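PDB 5WCE: beta sliding clamp from Caulobacter crescentus, which forms a ring-shaped head-to-tail homodimer that probably encircles DNA and tethers DNA polymerases and other proteins to it, giving them processivity. Local coordinates for residues H169-G174 against P255-V260. Numbering follows the deposited sequence.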
ATOM      1  N   HIS A 169     -30.795  14.617  -0.897  1.00 24.29           N
ATOM      2  CA  HIS A 169     -32.057  15.274  -0.874  1.00 27.17           C
ATOM      3  C   HIS A 169     -32.346  16.057  -2.159  1.00 28.66           C
ATOM      4  O   HIS A 169     -31.455  16.249  -2.989  1.00 27.82           O
ATOM      5  CB  HIS A 169     -32.147  16.258   0.307  1.00 28.78           C
ATOM      6  CG  HIS A 169     -31.123  17.361   0.262  1.00 29.90           C
ATOM      7  ND1 HIS A 169     -29.761  17.119   0.236  1.00 30.00           N
ATOM      8  CD2 HIS A 169     -31.267  18.707   0.239  1.00 31.45           C
ATOM      9  CE1 HIS A 169     -29.116  18.278   0.187  1.00 31.17           C
ATOM     10  NE2 HIS A 169     -30.008  19.253   0.200  1.00 29.96           N
ATOM     11  N   THR A 170     -33.578  16.549  -2.309  1.00 29.62           N
ATOM     12  CA  THR A 170     -33.855  17.367  -3.453  1.00 31.70           C
ATOM     13  C   THR A 170     -34.172  18.798  -3.031  1.00 33.17           C
ATOM     14  O   THR A 170     -34.744  19.017  -1.984  1.00 33.76           O
ATOM     15  CB  THR A 170     -35.028  16.856  -4.244  1.00 32.56           C
ATOM     16  OG1 THR A 170     -36.169  16.837  -3.386  1.00 34.43           O
ATOM     17  CG2 THR A 170     -34.742  15.489  -4.821  1.00 31.62           C
ATOM     18  N   VAL A 171     -33.810  19.738  -3.879  1.00 34.70           N
ATOM     19  CA  VAL A 171     -34.095  21.150  -3.675  1.00 37.71           C
ATOM     20  C   VAL A 171     -34.730  21.726  -4.942  1.00 41.42           C
ATOM     21  O   VAL A 171     -34.422  21.259  -6.053  1.00 40.21           O
ATOM     22  CB  VAL A 171     -32.855  21.951  -3.330  1.00 36.89           C
ATOM     23  CG1 VAL A 171     -32.319  21.538  -1.988  1.00 37.03           C
ATOM     24  CG2 VAL A 171     -31.790  21.832  -4.410  1.00 36.24           C
ATOM     25  N   ASN A 172     -35.630  22.697  -4.762  1.00 46.18           N
ATOM     26  CA  ASN A 172     -36.267  23.381  -5.875  1.00 51.40           C
ATOM     27  C   ASN A 172     -35.473  24.643  -6.078  1.00 53.13           C
ATOM     28  O   ASN A 172     -35.654  25.591  -5.345  1.00 53.88           O
ATOM     29  CB  ASN A 172     -37.766  23.706  -5.578  1.00 55.47           C
ATOM     30  CG  ASN A 172     -38.380  24.655  -6.602  1.00 58.08           C
ATOM     31  OD1 ASN A 172     -37.915  24.682  -7.740  1.00 58.75           O
ATOM     32  ND2 ASN A 172     -39.317  25.520  -6.174  1.00 60.28           N
ATOM     33  N   GLU A 173     -34.583  24.650  -7.067  1.00 54.60           N
ATOM     34  CA  GLU A 173     -33.791  25.840  -7.410  1.00 58.28           C
ATOM     35  C   GLU A 173     -33.686  25.974  -8.942  1.00 60.67           C
ATOM     36  O   GLU A 173     -33.680  24.971  -9.683  1.00 61.23           O
ATOM     37  CB  GLU A 173     -32.372  25.790  -6.800  1.00 58.34           C
ATOM     38  CG  GLU A 173     -32.294  26.425  -5.428  1.00 59.81           C
ATOM     39  CD  GLU A 173     -30.997  26.142  -4.686  1.00 61.69           C
ATOM     40  OE1 GLU A 173     -29.919  26.056  -5.326  1.00 62.59           O
ATOM     41  OE2 GLU A 173     -31.034  26.035  -3.434  1.00 65.50           O
ATOM     42  N   GLY A 174     -33.509  27.220  -9.399  1.00 63.20           N
ATOM     43  CA  GLY A 174     -33.187  27.542 -10.804  1.00 62.07           C
ATOM     44  C   GLY A 174     -34.201  27.047 -11.841  1.00 64.41           C
ATOM     45  O   GLY A 174     -33.823  26.721 -12.979  1.00 63.35           O
ATOM     46  N   PRO A 255     -27.501  19.343   9.460  1.00 38.87           N
ATOM     47  CA  PRO A 255     -27.524  20.781   9.741  1.00 39.50           C
ATOM     48  C   PRO A 255     -28.066  21.631   8.592  1.00 38.34           C
ATOM     49  O   PRO A 255     -28.077  21.202   7.425  1.00 38.09           O
ATOM     50  CB  PRO A 255     -26.058  21.116  10.034  1.00 39.46           C
ATOM     51  CG  PRO A 255     -25.274  19.946   9.556  1.00 40.36           C
ATOM     52  CD  PRO A 255     -26.173  18.761   9.746  1.00 39.41           C
ATOM     53  N   ASP A 256     -28.553  22.807   8.944  1.00 39.24           N
ATOM     54  CA  ASP A 256     -29.013  23.797   7.971  1.00 40.24           C
ATOM     55  C   ASP A 256     -27.781  24.356   7.213  1.00 37.78           C
ATOM     56  O   ASP A 256     -27.371  25.495   7.439  1.00 38.17           O
ATOM     57  CB  ASP A 256     -29.827  24.906   8.674  1.00 42.43           C
ATOM     58  CG  ASP A 256     -30.490  25.884   7.694  1.00 43.95           C
ATOM     59  OD1 ASP A 256     -30.366  25.736   6.458  1.00 42.80           O
ATOM     60  OD2 ASP A 256     -31.104  26.855   8.176  1.00 48.00           O
ATOM     61  N   TYR A 257     -27.232  23.542   6.302  1.00 34.57           N
ATOM     62  CA  TYR A 257     -26.046  23.879   5.551  1.00 33.70           C
ATOM     63  C   TYR A 257     -26.242  25.096   4.660  1.00 36.31           C
ATOM     64  O   TYR A 257     -25.251  25.777   4.361  1.00 34.52           O
ATOM     65  CB  TYR A 257     -25.539  22.668   4.711  1.00 31.93           C
ATOM     66  CG  TYR A 257     -26.441  22.365   3.569  1.00 30.66           C
ATOM     67  CD1 TYR A 257     -26.337  23.071   2.394  1.00 29.60           C
ATOM     68  CD2 TYR A 257     -27.445  21.406   3.672  1.00 30.82           C
ATOM     69  CE1 TYR A 257     -27.186  22.833   1.328  1.00 29.95           C
ATOM     70  CE2 TYR A 257     -28.293  21.169   2.602  1.00 30.22           C
ATOM     71  CZ  TYR A 257     -28.152  21.881   1.429  1.00 30.38           C
ATOM     72  OH  TYR A 257     -29.009  21.682   0.387  1.00 31.08           O
ATOM     73  N   MET A 258     -27.480  25.385   4.231  1.00 39.33           N
ATOM     74  CA  MET A 258     -27.730  26.610   3.451  1.00 45.76           C
ATOM     75  C   MET A 258     -27.234  27.883   4.187  1.00 46.17           C
ATOM     76  O   MET A 258     -26.790  28.822   3.539  1.00 45.23           O
ATOM     77  CB  MET A 258     -29.194  26.710   3.005  1.00 49.72           C
ATOM     78  CG  MET A 258     -29.509  25.654   1.934  1.00 52.42           C
ATOM     79  SD  MET A 258     -31.256  25.401   1.578  1.00 62.67           S
ATOM     80  CE  MET A 258     -31.257  23.716   1.003  1.00 59.23           C
ATOM     81  N   ARG A 259     -27.220  27.847   5.522  1.00 48.36           N
ATOM     82  CA  ARG A 259     -26.751  28.971   6.360  1.00 49.69           C
ATOM     83  C   ARG A 259     -25.234  29.147   6.384  1.00 47.99           C
ATOM     84  O   ARG A 259     -24.713  30.222   6.697  1.00 48.51           O
ATOM     85  CB  ARG A 259     -27.264  28.799   7.803  1.00 52.41           C
ATOM     86  N   VAL A 260     -24.537  28.078   6.039  1.00 46.35           N
ATOM     87  CA  VAL A 260     -23.090  28.012   6.032  1.00 44.24           C
ATOM     88  C   VAL A 260     -22.523  28.390   4.651  1.00 39.81           C
ATOM     89  O   VAL A 260     -21.376  28.803   4.548  1.00 40.90           O
ATOM     90  CB  VAL A 260     -22.628  26.576   6.398  1.00 45.65           C
ATOM     91  CG1 VAL A 260     -21.114  26.538   6.581  1.00 45.49           C
ATOM     92  CG2 VAL A 260     -23.326  26.099   7.680  1.00 48.17           C
TER
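His169 and Tyr257 meet through their polar ends where the segment that leads from the central into the C-terminal domain of the sliding clamp passes one face of an antiparallel sheet. Residues 169-173 belong to strand 165-173 of that sheet, which runs on from the central domain into C-terminal strands; residues 255-260 form a compact turn that starts with an inverse gamma turn centred on Asp256.

The polar part is one short, nearly straight hydrogen bond. His169 NE2 and Tyr257 OH are 2.6 Å apart at an angle of 162°, and either could be the donor. The hydroxyl lies in the plane of the imidazole, at its edge. The two rings meet along their edges, with their planes turned by 70°. In Tyr257, chi1 of 71° places CG between the backbone N and the carbonyl carbon, and from there the phenol reaches across to the strand. Arg180 NH1, from the adjoining strand 176-184, also hydrogen-bonds to Tyr257 OH, so the hydroxyl of this buried tyrosine has two polar partners, while Leu189 and Leu191 pack against the tyrosine from strand 188-195. A phenylalanine in place of Tyr257 would probably leave both His169 NE2 and Arg180 NH1 without this shared partner and weaken the link between turn and sheet.

The apolar part lies two residues further along the strand, on the same face. Val171 CG1 sits 4.1 Å from Tyr257 OH, bringing a methyl group beside the polar bond. Met258, stretched out past CG, runs antiparallel to the valine side chain and touches it with its terminal methyl alone, CE resting 3.8 Å from Val171 CG1.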